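Local coordinates for lipoxygenase (Cyanothece sp., PDB 5EK8), which is a 9R-lipoxygenase with a non-heme iron, and as in its family probably inserts molecular oxygen into polyunsaturated fatty acids, at residues His565-Asp575 with Ile657-Ile668. Residues are numbered along the deposited sequence; the frame is centred on the assembly and turned at random.
Sequences HTTLWHTWVND and IDIGNIRTLINI. With FE2 (Fe (II) ion), chain B.
T567, at the wide pi-type turn of helix 549-574, meets the C-terminal tail through its methyl CG2, 3.4 Å from the carbonyl O of T664. One turn on, H570 and the terminal carboxylate of I668 illustrate how a lipoxygenase recruits its chain end as an iron ligand: H570 NE2 and I668 OXT each lie 2.5 Å from the iron, and H359 and H364 of helix 337-377 join them. The H570 side chain swings its CG away from the backbone N (chi1 173°), which carries the imidazole toward the tail and the iron, between I666 CG2, a CH-pi contact 3.7 Å from the ring centroid, and N574 CB on the opposite face. T571 OG1 gives its proton to T567 O and accepts the N-H of R663, with R663 N at 2.8 Å from OG1. The N574 amide, its OD1 2.9 Å from the iron, donates through ND2 to D575 OD1. That oxygen also receives R663 NE at 3.1 Å on its syn lone pair, near the guanidinium plane, while R663 NH2 reaches I624 O. Were D575 an alanine, the R663 charge would probably lose this carboxylate partner and the N574 amide one of its restraints. The chemistry thus implies a second shell in which one carboxylate links the arginine of the tail to a metal-site asparagine.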
loop_
_atom_site.group_PDB
_atom_site.type_symbol
_atom_site.label_atom_id
_atom_site.label_comp_id
_atom_site.label_asym_id
_atom_site.label_seq_id
_atom_site.Cartn_x
_atom_site.Cartn_y
_atom_site.Cartn_z
ATOM N N HIS A 565 -3.045 8.845 2.721
ATOM C CA HIS A 565 -1.955 7.906 2.498
ATOM C C HIS A 565 -2.158 6.997 1.290
ATOM O O HIS A 565 -1.186 6.523 0.706
ATOM C CB HIS A 565 -1.718 7.083 3.759
ATOM C CG HIS A 565 -1.094 7.879 4.859
ATOM N ND1 HIS A 565 -1.835 8.644 5.736
ATOM C CD2 HIS A 565 0.204 8.080 5.190
ATOM C CE1 HIS A 565 -1.022 9.258 6.576
ATOM N NE2 HIS A 565 0.221 8.933 6.266
ATOM N N THR A 566 -3.406 6.767 0.900
ATOM C CA THR A 566 -3.672 5.917 -0.255
ATOM C C THR A 566 -3.516 6.678 -1.570
ATOM O O THR A 566 -3.342 6.069 -2.626
ATOM C CB THR A 566 -5.082 5.312 -0.201
ATOM O OG1 THR A 566 -6.038 6.353 0.041
ATOM C CG2 THR A 566 -5.164 4.262 0.894
ATOM N N THR A 567 -3.593 8.004 -1.508
ATOM C CA THR A 567 -3.448 8.825 -2.708
ATOM C C THR A 567 -2.095 9.538 -2.768
ATOM O O THR A 567 -1.127 8.980 -3.277
ATOM C CB THR A 567 -4.567 9.872 -2.813
ATOM O OG1 THR A 567 -4.519 10.741 -1.675
ATOM C CG2 THR A 567 -5.924 9.193 -2.877
ATOM N N LEU A 568 -2.028 10.758 -2.241
ATOM C CA LEU A 568 -0.815 11.569 -2.358
ATOM C C LEU A 568 0.447 10.932 -1.773
ATOM O O LEU A 568 1.484 10.937 -2.423
ATOM C CB LEU A 568 -1.016 12.936 -1.707
ATOM C CG LEU A 568 0.262 13.782 -1.718
ATOM C CD1 LEU A 568 0.716 14.050 -3.153
ATOM C CD2 LEU A 568 0.088 15.084 -0.949
ATOM N N TRP A 569 0.376 10.406 -0.555
ATOM C CA TRP A 569 1.570 9.871 0.094
ATOM C C TRP A 569 2.199 8.740 -0.704
ATOM O O TRP A 569 3.381 8.798 -1.053
ATOM C CB TRP A 569 1.256 9.379 1.511
ATOM C CG TRP A 569 2.447 8.739 2.154
ATOM C CD1 TRP A 569 2.648 7.405 2.371
ATOM C CD2 TRP A 569 3.623 9.403 2.630
ATOM N NE1 TRP A 569 3.874 7.201 2.965
ATOM C CE2 TRP A 569 4.488 8.413 3.138
ATOM C CE3 TRP A 569 4.026 10.740 2.684
ATOM C CZ2 TRP A 569 5.728 8.720 3.694
ATOM C CZ3 TRP A 569 5.259 11.043 3.242
ATOM C CH2 TRP A 569 6.094 10.037 3.736
ATOM N N HIS A 570 1.411 7.711 -0.983
ATOM C CA HIS A 570 1.916 6.577 -1.734
ATOM C C HIS A 570 2.365 7.002 -3.124
ATOM O O HIS A 570 3.350 6.489 -3.633
ATOM C CB HIS A 570 0.867 5.475 -1.840
ATOM C CG HIS A 570 1.272 4.359 -2.750
ATOM N ND1 HIS A 570 0.890 4.303 -4.070
ATOM C CD2 HIS A 570 2.055 3.276 -2.533
ATOM C CE1 HIS A 570 1.408 3.222 -4.629
ATOM N NE2 HIS A 570 2.116 2.583 -3.718
ATOM N N THR A 571 1.635 7.934 -3.731
ATOM C CA THR A 571 2.027 8.497 -5.019
ATOM C C THR A 571 3.441 9.035 -4.936
ATOM O O THR A 571 4.305 8.699 -5.746
ATOM C CB THR A 571 1.090 9.643 -5.463
ATOM O OG1 THR A 571 -0.175 9.108 -5.858
ATOM C CG2 THR A 571 1.693 10.399 -6.630
ATOM N N TRP A 572 3.665 9.859 -3.923
ATOM C CA TRP A 572 4.924 10.556 -3.751
ATOM C C TRP A 572 6.065 9.586 -3.531
ATOM O O TRP A 572 7.107 9.694 -4.174
ATOM C CB TRP A 572 4.845 11.524 -2.580
ATOM C CG TRP A 572 5.994 12.477 -2.531
ATOM C CD1 TRP A 572 7.296 12.192 -2.216
ATOM C CD2 TRP A 572 5.942 13.880 -2.792
ATOM N NE1 TRP A 572 8.058 13.336 -2.268
ATOM C CE2 TRP A 572 7.249 14.385 -2.621
ATOM C CE3 TRP A 572 4.916 14.761 -3.153
ATOM C CZ2 TRP A 572 7.556 15.727 -2.800
ATOM C CZ3 TRP A 572 5.222 16.097 -3.332
ATOM C CH2 TRP A 572 6.535 16.567 -3.158
ATOM N N VAL A 573 5.864 8.629 -2.632
ATOM C CA VAL A 573 6.942 7.709 -2.292
ATOM C C VAL A 573 7.230 6.742 -3.442
ATOM O O VAL A 573 8.387 6.475 -3.775
ATOM C CB VAL A 573 6.623 6.916 -1.014
ATOM C CG1 VAL A 573 7.759 5.968 -0.686
ATOM C CG2 VAL A 573 6.385 7.868 0.140
ATOM N N ASN A 574 6.171 6.239 -4.065
ATOM C CA ASN A 574 6.298 5.238 -5.119
ATOM C C ASN A 574 6.835 5.807 -6.429
ATOM O O ASN A 574 7.752 5.247 -7.024
ATOM C CB ASN A 574 4.948 4.565 -5.364
ATOM C CG ASN A 574 5.031 3.452 -6.377
ATOM O OD1 ASN A 574 5.399 2.324 -6.043
ATOM N ND2 ASN A 574 4.682 3.756 -7.627
ATOM N N ASP A 575 6.271 6.925 -6.872
ATOM C CA ASP A 575 6.649 7.497 -8.160
ATOM C C ASP A 575 7.975 8.248 -8.088
ATOM O O ASP A 575 8.445 8.781 -9.094
ATOM C CB ASP A 575 5.550 8.427 -8.681
ATOM C CG ASP A 575 4.232 7.699 -8.944
ATOM O OD1 ASP A 575 4.204 6.449 -8.873
ATOM O OD2 ASP A 575 3.225 8.386 -9.231
ATOM N N ILE A 657 3.880 20.526 -9.480
ATOM C CA ILE A 657 3.128 19.282 -9.375
ATOM C C ILE A 657 1.896 19.269 -10.281
ATOM O O ILE A 657 1.141 20.242 -10.348
ATOM C CB ILE A 657 2.693 19.028 -7.917
ATOM C CG1 ILE A 657 3.928 18.883 -7.023
ATOM C CG2 ILE A 657 1.812 17.793 -7.827
ATOM C CD1 ILE A 657 3.722 19.379 -5.605
ATOM N N ASP A 658 1.714 18.162 -10.992
ATOM C CA ASP A 658 0.509 17.940 -11.778
ATOM C C ASP A 658 -0.479 17.093 -10.975
ATOM O O ASP A 658 -0.202 15.938 -10.652
ATOM C CB ASP A 658 0.852 17.259 -13.108
ATOM C CG ASP A 658 -0.259 17.382 -14.140
ATOM O OD1 ASP A 658 -1.422 17.626 -13.749
ATOM O OD2 ASP A 658 0.036 17.234 -15.350
ATOM N N ILE A 659 -1.634 17.671 -10.660
ATOM C CA ILE A 659 -2.671 16.957 -9.922
ATOM C C ILE A 659 -3.126 15.712 -10.672
ATOM O O ILE A 659 -3.710 14.800 -10.085
ATOM C CB ILE A 659 -3.890 17.857 -9.653
ATOM C CG1 ILE A 659 -4.515 18.327 -10.969
ATOM C CG2 ILE A 659 -3.480 19.061 -8.826
ATOM C CD1 ILE A 659 -5.759 19.166 -10.785
ATOM N N GLY A 660 -2.851 15.679 -11.974
ATOM C CA GLY A 660 -3.192 14.541 -12.806
ATOM C C GLY A 660 -2.263 13.366 -12.577
ATOM O O GLY A 660 -2.526 12.261 -13.046
ATOM N N ASN A 661 -1.173 13.603 -11.851
ATOM C CA ASN A 661 -0.224 12.545 -11.527
ATOM C C ASN A 661 -0.461 11.959 -10.139
ATOM O O ASN A 661 0.297 11.107 -9.677
ATOM C CB ASN A 661 1.209 13.067 -11.632
ATOM C CG ASN A 661 1.754 12.991 -13.048
ATOM O OD1 ASN A 661 1.449 12.060 -13.797
ATOM N ND2 ASN A 661 2.566 13.972 -13.422
ATOM N N ILE A 662 -1.521 12.417 -9.482
ATOM C CA ILE A 662 -1.884 11.908 -8.166
ATOM C C ILE A 662 -2.716 10.637 -8.289
ATOM O O ILE A 662 -3.822 10.661 -8.830
ATOM C CB ILE A 662 -2.669 12.954 -7.357
ATOM C CG1 ILE A 662 -1.818 14.208 -7.150
ATOM C CG2 ILE A 662 -3.097 12.373 -6.020
ATOM C CD1 ILE A 662 -2.542 15.343 -6.464
ATOM N N ARG A 663 -2.184 9.533 -7.773
ATOM C CA ARG A 663 -2.855 8.240 -7.876
ATOM C C ARG A 663 -4.071 8.154 -6.962
ATOM O O ARG A 663 -4.117 8.793 -5.915
ATOM C CB ARG A 663 -1.882 7.105 -7.554
ATOM C CG ARG A 663 -0.713 6.969 -8.521
ATOM C CD ARG A 663 0.199 5.841 -8.082
ATOM N NE ARG A 663 1.254 5.539 -9.045
ATOM C CZ ARG A 663 1.177 4.591 -9.973
ATOM N NH1 ARG A 663 0.078 3.855 -10.090
ATOM N NH2 ARG A 663 2.201 4.393 -10.796
ATOM N N THR A 664 -5.054 7.360 -7.372
ATOM C CA THR A 664 -6.290 7.182 -6.617
ATOM C C THR A 664 -6.098 6.175 -5.486
ATOM O O THR A 664 -6.686 6.298 -4.407
ATOM C CB THR A 664 -7.444 6.697 -7.536
ATOM O OG1 THR A 664 -7.721 7.684 -8.535
ATOM C CG2 THR A 664 -8.707 6.432 -6.738
ATOM N N LEU A 665 -5.249 5.187 -5.735
ATOM C CA LEU A 665 -5.148 4.037 -4.851
ATOM C C LEU A 665 -3.738 3.466 -4.812
ATOM O O LEU A 665 -2.814 3.995 -5.434
ATOM C CB LEU A 665 -6.133 2.949 -5.292
ATOM C CG LEU A 665 -5.751 2.071 -6.495
ATOM C CD1 LEU A 665 -6.811 1.011 -6.745
ATOM C CD2 LEU A 665 -5.514 2.880 -7.765
ATOM N N ILE A 666 -3.587 2.383 -4.061
ATOM C CA ILE A 666 -2.339 1.637 -4.014
ATOM C C ILE A 666 -2.532 0.295 -4.704
ATOM O O ILE A 666 -3.157 -0.604 -4.146
ATOM C CB ILE A 666 -1.861 1.409 -2.561
ATOM C CG1 ILE A 666 -1.757 2.747 -1.817
ATOM C CG2 ILE A 666 -0.543 0.645 -2.547
ATOM C CD1 ILE A 666 -1.303 2.633 -0.385
ATOM N N ASN A 667 -2.014 0.167 -5.922
ATOM C CA ASN A 667 -2.058 -1.104 -6.641
ATOM C C ASN A 667 -0.729 -1.406 -7.303
ATOM O O ASN A 667 -0.637 -2.296 -8.140
ATOM C CB ASN A 667 -3.176 -1.115 -7.687
ATOM C CG ASN A 667 -3.115 0.073 -8.629
ATOM O OD1 ASN A 667 -2.168 0.863 -8.601
ATOM N ND2 ASN A 667 -4.133 0.201 -9.475
ATOM N N ILE A 668 0.294 -0.652 -6.919
ATOM C CA ILE A 668 1.660 -0.908 -7.354
ATOM C C ILE A 668 2.600 -0.536 -6.207
ATOM O O ILE A 668 3.718 -1.035 -6.042
ATOM C CB ILE A 668 2.018 -0.110 -8.623
ATOM C CG1 ILE A 668 3.340 -0.617 -9.199
ATOM C CG2 ILE A 668 2.060 1.390 -8.327
ATOM C CD1 ILE A 668 3.282 -2.069 -9.620
ATOM O OXT ILE A 668 2.218 0.297 -5.387
HETATM FE FE FE2 B . 4.003 0.957 -3.838
#